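Local coordinates for protein oxidoreductase, Gfo/Idh/MocA family (Vibrio cholerae, PDB 1XEA) that probably acts as an NAD(P)-dependent oxidoreductase of the Gfo/Idh/MocA family, its physiological substrate not established, at residues 16-25 with 263-273; 142-150 with 225-233. All coordinates share one frame; numbering follows the deposited sequence.

Contact 1: 16-25 with 263-273; sequences KAYLPVLAQW and LASKGFDAMVQ
Phe-268 lays its ring against Ala-17 and Tyr-18 because its CG stands anti to its own carbonyl carbon (chi1 -73°). CB of Ala-17 sits over one face of that ring, 3.8 Å from the centroid of Phe-268, in a CH-pi contact displaced toward CD2 and CE2. The same CD2/CE2 edge points at a face of Tyr-18 in a T-shaped pair, with ring centroids 5.7 Å apart and planes at 74°. Met-271, a selenomethionine, bends at chi3 (55°), which swings its CE in beside CE2 and OH of the tyrosine. The Tyr-18 hydroxyl is held outside the pair by a hydrogen bond to Asp-93, while His-70 stacks on its ring.

Farther along the interface, Val-21 fits between Leu-263 and Val-272: its CG2 lies against CD1 of Leu-263, and its CG1 is 4.0 Å from CG2 of Val-272. Asp-269 lays OD2 alongside both methyls of Val-21. CG1 of Val-272 meets CD1 of Leu-22 at 3.6 Å and also covers a face of the Trp-25 indole, 4.3 Å from the centroid of its five-membered ring. NE2 of Gln-273 comes to the indole edge at CH2.

Gly-267, with positive phi, is the C-prime residue of a Schellman motif that ends helix 262-265, and it is also the N-cap position of helix 268-281. Leu-263, before this junction, and Phe-268, after it, both touch Ala-17. The axes of 16-22 and 268-273 pass 10.3 Å apart, a largely apolar crossing against the first helix of an NAD-binding Rossmann fold.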
# COMPACT_ATOMS: atom_id res chain seq x y z
N LYS A 16 -11.52 21.06 19.85
CA LYS A 16 -11.24 20.29 18.64
C LYS A 16 -12.29 19.24 18.24
O LYS A 16 -12.51 19.01 17.05
CB LYS A 16 -9.89 19.58 18.76
CG LYS A 16 -8.68 20.41 18.38
CD LYS A 16 -7.45 19.51 18.25
CE LYS A 16 -6.19 20.29 17.83
NZ LYS A 16 -4.99 19.39 17.68
N ALA A 17 -12.93 18.61 19.21
CA ALA A 17 -13.90 17.57 18.87
C ALA A 17 -15.30 17.76 19.42
O ALA A 17 -16.26 17.90 18.67
CB ALA A 17 -13.36 16.21 19.31
N TYR A 18 -15.40 17.75 20.74
CA TYR A 18 -16.70 17.88 21.39
C TYR A 18 -17.53 19.09 20.97
O TYR A 18 -18.60 18.94 20.38
CB TYR A 18 -16.50 17.86 22.90
CG TYR A 18 -15.97 16.54 23.40
CD1 TYR A 18 -14.69 16.43 23.92
CD2 TYR A 18 -16.77 15.40 23.37
CE1 TYR A 18 -14.22 15.22 24.40
CE2 TYR A 18 -16.31 14.17 23.85
CZ TYR A 18 -15.04 14.09 24.37
OH TYR A 18 -14.58 12.90 24.90
N LEU A 19 -17.03 20.28 21.27
CA LEU A 19 -17.76 21.49 20.92
C LEU A 19 -18.24 21.48 19.46
O LEU A 19 -19.43 21.66 19.19
CB LEU A 19 -16.88 22.72 21.17
CG LEU A 19 -17.61 23.87 21.85
CD1 LEU A 19 -16.67 25.05 21.93
CD2 LEU A 19 -18.86 24.25 21.08
N PRO A 20 -17.32 21.26 18.50
CA PRO A 20 -17.76 21.24 17.11
C PRO A 20 -18.82 20.19 16.79
O PRO A 20 -19.69 20.42 15.94
CB PRO A 20 -16.45 21.03 16.34
CG PRO A 20 -15.57 20.33 17.30
CD PRO A 20 -15.86 21.03 18.59
N VAL A 21 -18.78 19.05 17.47
CA VAL A 21 -19.76 18.01 17.21
C VAL A 21 -21.09 18.36 17.85
O VAL A 21 -22.13 18.17 17.25
CB VAL A 21 -19.30 16.65 17.76
CG1 VAL A 21 -20.44 15.65 17.73
CG2 VAL A 21 -18.14 16.14 16.95
N LEU A 22 -21.05 18.88 19.07
CA LEU A 22 -22.28 19.22 19.75
C LEU A 22 -22.99 20.43 19.20
O LEU A 22 -24.20 20.41 19.02
CB LEU A 22 -22.02 19.44 21.22
CG LEU A 22 -22.29 18.20 22.07
CD1 LEU A 22 -21.45 17.01 21.61
CD2 LEU A 22 -21.98 18.55 23.51
N ALA A 23 -22.23 21.49 18.93
CA ALA A 23 -22.80 22.74 18.41
C ALA A 23 -23.52 22.52 17.10
O ALA A 23 -24.21 23.41 16.60
CB ALA A 23 -21.70 23.77 18.23
N GLN A 24 -23.39 21.32 16.55
CA GLN A 24 -24.00 20.97 15.29
C GLN A 24 -25.10 19.93 15.49
O GLN A 24 -25.94 19.73 14.62
CB GLN A 24 -22.90 20.46 14.35
CG GLN A 24 -23.36 19.65 13.18
CD GLN A 24 -23.09 18.18 13.37
OE1 GLN A 24 -23.59 17.56 14.32
NE2 GLN A 24 -22.30 17.60 12.48
N TRP A 25 -25.09 19.27 16.65
CA TRP A 25 -26.08 18.23 16.94
C TRP A 25 -27.49 18.81 17.01
O TRP A 25 -27.72 19.87 17.58
CB TRP A 25 -25.75 17.53 18.27
CG TRP A 25 -25.57 16.05 18.13
CD1 TRP A 25 -24.41 15.39 17.80
CD2 TRP A 25 -26.57 15.05 18.30
NE1 TRP A 25 -24.63 14.03 17.76
CE2 TRP A 25 -25.95 13.79 18.06
CE3 TRP A 25 -27.93 15.08 18.62
CZ2 TRP A 25 -26.65 12.58 18.14
CZ3 TRP A 25 -28.64 13.87 18.70
CH2 TRP A 25 -27.99 12.64 18.46
N LEU A 263 -14.23 13.91 12.48
CA LEU A 263 -14.51 13.60 13.87
C LEU A 263 -15.33 12.31 13.97
O LEU A 263 -15.09 11.48 14.86
CB LEU A 263 -15.24 14.77 14.56
CG LEU A 263 -14.36 15.99 14.94
CD1 LEU A 263 -15.22 17.03 15.66
CD2 LEU A 263 -13.19 15.55 15.83
N ALA A 264 -16.28 12.12 13.05
CA ALA A 264 -17.14 10.93 13.03
C ALA A 264 -16.32 9.67 12.85
O ALA A 264 -16.59 8.64 13.49
CB ALA A 264 -18.16 11.03 11.92
N SER A 265 -15.35 9.74 11.96
CA SER A 265 -14.51 8.58 11.71
C SER A 265 -13.75 8.24 13.00
O SER A 265 -13.45 7.07 13.26
CB SER A 265 -13.52 8.85 10.59
OG SER A 265 -12.37 9.48 11.09
N LYS A 266 -13.45 9.26 13.81
CA LYS A 266 -12.76 9.02 15.07
C LYS A 266 -13.74 8.63 16.17
O LYS A 266 -13.42 8.70 17.36
CB LYS A 266 -11.97 10.25 15.50
CG LYS A 266 -10.86 10.63 14.56
CD LYS A 266 -9.80 11.47 15.29
CE LYS A 266 -8.85 12.10 14.30
NZ LYS A 266 -8.26 11.10 13.39
N GLY A 267 -14.92 8.21 15.74
CA GLY A 267 -15.96 7.77 16.65
C GLY A 267 -16.60 8.78 17.59
O GLY A 267 -17.38 8.41 18.46
N PHE A 268 -16.29 10.06 17.43
CA PHE A 268 -16.88 11.03 18.32
C PHE A 268 -18.38 11.15 18.16
O PHE A 268 -19.11 11.07 19.14
CB PHE A 268 -16.19 12.39 18.18
CG PHE A 268 -14.81 12.42 18.79
CD1 PHE A 268 -13.72 11.85 18.13
CD2 PHE A 268 -14.60 13.00 20.03
CE1 PHE A 268 -12.44 11.86 18.70
CE2 PHE A 268 -13.33 13.01 20.60
CZ PHE A 268 -12.25 12.43 19.93
N ASP A 269 -18.86 11.33 16.93
CA ASP A 269 -20.30 11.44 16.72
C ASP A 269 -21.03 10.22 17.29
O ASP A 269 -22.06 10.36 17.94
CB ASP A 269 -20.63 11.56 15.23
CG ASP A 269 -20.10 12.85 14.61
OD1 ASP A 269 -20.45 13.16 13.45
OD2 ASP A 269 -19.30 13.55 15.28
N ALA A 270 -20.49 9.03 17.05
CA ALA A 270 -21.11 7.80 17.54
C ALA A 270 -21.16 7.76 19.06
O ALA A 270 -22.13 7.30 19.65
CB ALA A 270 -20.36 6.60 17.01
N MSE A 271 -20.09 8.23 19.69
CA MSE A 271 -20.02 8.24 21.14
C MSE A 271 -21.04 9.24 21.69
O MSE A 271 -21.84 8.89 22.55
CB MSE A 271 -18.61 8.62 21.59
CG MSE A 271 -18.44 8.60 23.09
SE MSE A 271 -16.76 9.34 23.67
CE MSE A 271 -16.90 11.09 22.82
N VAL A 272 -21.02 10.47 21.19
CA VAL A 272 -21.96 11.48 21.66
C VAL A 272 -23.39 10.97 21.60
O VAL A 272 -24.20 11.25 22.47
CB VAL A 272 -21.82 12.77 20.84
CG1 VAL A 272 -22.88 13.77 21.25
CG2 VAL A 272 -20.43 13.36 21.07
N GLN A 273 -23.68 10.21 20.55
CA GLN A 273 -24.99 9.61 20.38
C GLN A 273 -25.31 8.71 21.58
O GLN A 273 -26.31 8.91 22.25
CB GLN A 273 -24.98 8.76 19.11
CG GLN A 273 -26.08 7.75 19.07
CD GLN A 273 -27.33 8.34 18.48
OE1 GLN A 273 -27.58 8.17 17.28
NE2 GLN A 273 -28.11 9.05 19.29

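Contact 2: 142-150 with 225-233; sequences GALRSLRWE and HVTASYDNV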
# COMPACT_ATOMS: atom_id res chain seq x y z
N GLY A 142 -16.28 -12.52 22.05
CA GLY A 142 -16.90 -13.33 21.02
C GLY A 142 -16.03 -14.39 20.37
O GLY A 142 -15.50 -15.29 21.02
N ALA A 143 -15.87 -14.29 19.06
CA ALA A 143 -15.06 -15.26 18.33
C ALA A 143 -13.62 -14.80 18.19
O ALA A 143 -12.79 -15.51 17.62
CB ALA A 143 -15.67 -15.51 16.96
N LEU A 144 -13.31 -13.61 18.70
CA LEU A 144 -11.96 -13.07 18.61
C LEU A 144 -10.89 -13.99 19.17
O LEU A 144 -10.91 -14.32 20.35
CB LEU A 144 -11.87 -11.72 19.33
CG LEU A 144 -12.30 -10.48 18.54
CD1 LEU A 144 -12.16 -9.23 19.42
CD2 LEU A 144 -11.43 -10.34 17.30
N ARG A 145 -9.95 -14.41 18.33
CA ARG A 145 -8.87 -15.27 18.80
C ARG A 145 -7.71 -14.39 19.25
O ARG A 145 -6.80 -14.85 19.94
CB ARG A 145 -8.41 -16.22 17.69
CG ARG A 145 -9.46 -17.23 17.29
CD ARG A 145 -9.83 -18.14 18.45
NE ARG A 145 -11.11 -18.82 18.24
CZ ARG A 145 -12.20 -18.63 18.98
NH1 ARG A 145 -12.16 -17.78 20.00
NH2 ARG A 145 -13.32 -19.30 18.72
N SER A 146 -7.75 -13.12 18.86
CA SER A 146 -6.72 -12.17 19.25
C SER A 146 -7.11 -10.76 18.78
O SER A 146 -7.85 -10.60 17.80
CB SER A 146 -5.36 -12.58 18.67
OG SER A 146 -5.05 -11.89 17.48
N LEU A 147 -6.62 -9.76 19.49
CA LEU A 147 -6.89 -8.37 19.16
C LEU A 147 -5.70 -7.55 19.67
O LEU A 147 -5.42 -7.55 20.87
CB LEU A 147 -8.19 -7.88 19.81
CG LEU A 147 -8.51 -6.39 19.66
CD1 LEU A 147 -8.81 -6.07 18.21
CD2 LEU A 147 -9.68 -6.01 20.55
N ARG A 148 -5.01 -6.87 18.77
CA ARG A 148 -3.85 -6.07 19.14
C ARG A 148 -4.06 -4.61 18.77
O ARG A 148 -4.30 -4.27 17.60
CB ARG A 148 -2.60 -6.59 18.43
CG ARG A 148 -1.35 -5.75 18.66
CD ARG A 148 -0.13 -6.44 18.08
NE ARG A 148 -0.14 -6.46 16.62
CZ ARG A 148 0.44 -7.41 15.89
NH1 ARG A 148 1.07 -8.43 16.47
NH2 ARG A 148 0.38 -7.34 14.56
N TRP A 149 -3.96 -3.75 19.76
CA TRP A 149 -4.14 -2.33 19.52
C TRP A 149 -2.79 -1.63 19.72
O TRP A 149 -2.25 -1.63 20.82
CB TRP A 149 -5.19 -1.79 20.50
CG TRP A 149 -5.87 -0.56 20.00
CD1 TRP A 149 -5.29 0.66 19.77
CD2 TRP A 149 -7.23 -0.43 19.62
NE1 TRP A 149 -6.21 1.53 19.28
CE2 TRP A 149 -7.42 0.89 19.17
CE3 TRP A 149 -8.33 -1.31 19.62
CZ2 TRP A 149 -8.65 1.36 18.72
CZ3 TRP A 149 -9.55 -0.84 19.17
CH2 TRP A 149 -9.70 0.49 18.73
N GLU A 150 -2.23 -1.08 18.65
CA GLU A 150 -0.96 -0.37 18.71
C GLU A 150 -1.21 1.13 18.52
O GLU A 150 -1.95 1.54 17.62
CB GLU A 150 -0.02 -0.85 17.60
CG GLU A 150 0.34 -2.33 17.67
CD GLU A 150 1.30 -2.77 16.56
OE1 GLU A 150 2.41 -2.21 16.46
OE2 GLU A 150 0.93 -3.70 15.79
N HIS A 225 -2.29 1.24 14.81
CA HIS A 225 -2.69 0.06 14.07
C HIS A 225 -3.50 -0.90 14.90
O HIS A 225 -3.11 -1.24 16.01
CB HIS A 225 -1.46 -0.66 13.55
CG HIS A 225 -0.62 0.16 12.62
ND1 HIS A 225 0.65 -0.22 12.25
CD2 HIS A 225 -0.88 1.32 11.98
CE1 HIS A 225 1.14 0.67 11.41
NE2 HIS A 225 0.23 1.62 11.22
N VAL A 226 -4.62 -1.36 14.36
CA VAL A 226 -5.43 -2.33 15.07
C VAL A 226 -5.45 -3.62 14.25
O VAL A 226 -5.70 -3.60 13.04
CB VAL A 226 -6.85 -1.81 15.29
CG1 VAL A 226 -7.63 -2.80 16.12
CG2 VAL A 226 -6.79 -0.46 15.95
N THR A 227 -5.17 -4.73 14.92
CA THR A 227 -5.13 -6.03 14.28
C THR A 227 -6.05 -6.95 15.03
O THR A 227 -5.92 -7.11 16.25
CB THR A 227 -3.74 -6.66 14.34
OG1 THR A 227 -2.81 -5.85 13.62
CG2 THR A 227 -3.77 -8.04 13.74
N ALA A 228 -6.98 -7.58 14.32
CA ALA A 228 -7.91 -8.50 14.95
C ALA A 228 -7.88 -9.83 14.23
O ALA A 228 -7.76 -9.89 13.02
CB ALA A 228 -9.31 -7.91 14.90
N SER A 229 -7.99 -10.93 14.97
CA SER A 229 -7.99 -12.20 14.27
C SER A 229 -9.03 -13.16 14.83
O SER A 229 -9.31 -13.17 16.02
CB SER A 229 -6.61 -12.84 14.30
OG SER A 229 -6.40 -13.53 15.51
N TYR A 230 -9.59 -13.94 13.92
CA TYR A 230 -10.59 -14.94 14.26
C TYR A 230 -10.06 -16.21 13.64
O TYR A 230 -8.87 -16.30 13.32
CB TYR A 230 -11.92 -14.59 13.61
CG TYR A 230 -12.48 -13.26 14.05
CD1 TYR A 230 -12.01 -12.06 13.51
CD2 TYR A 230 -13.50 -13.19 15.00
CE1 TYR A 230 -12.54 -10.84 13.91
CE2 TYR A 230 -14.03 -11.98 15.41
CZ TYR A 230 -13.55 -10.81 14.86
OH TYR A 230 -14.09 -9.61 15.25
N ASP A 231 -10.91 -17.21 13.47
CA ASP A 231 -10.42 -18.43 12.85
C ASP A 231 -10.44 -18.23 11.34
O ASP A 231 -11.48 -17.98 10.76
CB ASP A 231 -11.25 -19.65 13.26
CG ASP A 231 -11.04 -20.03 14.72
OD1 ASP A 231 -9.86 -20.18 15.15
OD2 ASP A 231 -12.06 -20.18 15.44
N ASN A 232 -9.26 -18.31 10.73
CA ASN A 232 -9.09 -18.15 9.29
C ASN A 232 -9.54 -16.81 8.76
O ASN A 232 -9.79 -16.66 7.56
CB ASN A 232 -9.80 -19.26 8.53
CG ASN A 232 -9.16 -20.61 8.78
OD1 ASN A 232 -7.93 -20.74 8.77
ND2 ASN A 232 -9.98 -21.62 9.00
N VAL A 233 -9.64 -15.84 9.65
CA VAL A 233 -10.04 -14.51 9.25
C VAL A 233 -9.26 -13.51 10.06
O VAL A 233 -9.03 -13.72 11.25
CB VAL A 233 -11.55 -14.29 9.44
CG1 VAL A 233 -11.93 -12.94 8.86
CG2 VAL A 233 -12.34 -15.41 8.75
O HOH W 1 -12.55 -17.16 15.54
O HOH W 2 -1.86 -3.73 15.52
O HOH W 3 3.18 -1.54 13.61
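The indole of Trp-149 carries CG2 of Val-226 on one face, over the ring system and 3.7 Å from the centroid of its six-membered ring. NE1 of the indole is hydrogen-bonded to Glu-224, and helix 160-175 also packs against this side chain. The Tyr-230 ring has CD2 of Leu-144 over a face, nearer the rim at CZ and 3.7 Å from the centroid, with CB of Ala-143 at its edge and near its plane. Its hydroxyl bonds to Glu-135. The guanidinium of Arg-145 has the carbonyl O of Ala-143 above one face, and Asp-231 comes to its edge in a salt bridge. There NE lies 3.3 Å from OD2 of Asp-231, meeting the carboxylate from above its plane, with the two groups turned 56° to each other.

Between these ends, strands 146-150 and 225-230 run antiparallel. Their ladder opens with a classic beta bulge: Arg-145 N and Ser-146 N both donate to O of Ser-229, and Ser-229 N returns a bond to O of Ser-146. Beyond it come the hydrogen-bonded pairs Arg-148/Thr-227 and Glu-150/His-225, alternating with the non-hydrogen-bonded pairs Leu-147/Ala-228 and Trp-149/Val-226. The two strands lie inside the mixed sheet of this oxidoreductase, with 209-216 flanking the first and 233-237 the second.

Leu-147, Trp-149, Val-226 and Ala-228 line the face packed on helices 134-138 and 160-175. On the other face OG of Ser-146 and OG of Ser-229 share a hydrogen bond of 2.9 Å. Nearby, Arg-148 bends at chi3 (69°), and its NE makes a salt bridge with OE2 of Glu-150 at 3.1 Å. That same OE2 is bridged by Arg-148 of a neighbouring subunit, which packs on this face.

How the contacts relate
Contact 1 and contact 2 do not touch: their centres are 27 Å apart and their nearest atoms about 9 Å. All of contact 2 falls between the two segments of contact 1 in sequence, and the chain returns to the Rossmann part, at the helix crossing, after the last strand of the mixed sheet. The loop at residues 122-125 reaches toward both, Asn-122 and His-125 meeting Phe-268 and Met-271, and Arg-123 meeting Trp-149. The bound nickel ion lies by contact 2, about 5 Å from the side chain of Tyr-230. Different neighbours cover them: Trp-259 of the second subunit packs on contact 1, whereas the third subunit faces contact 2.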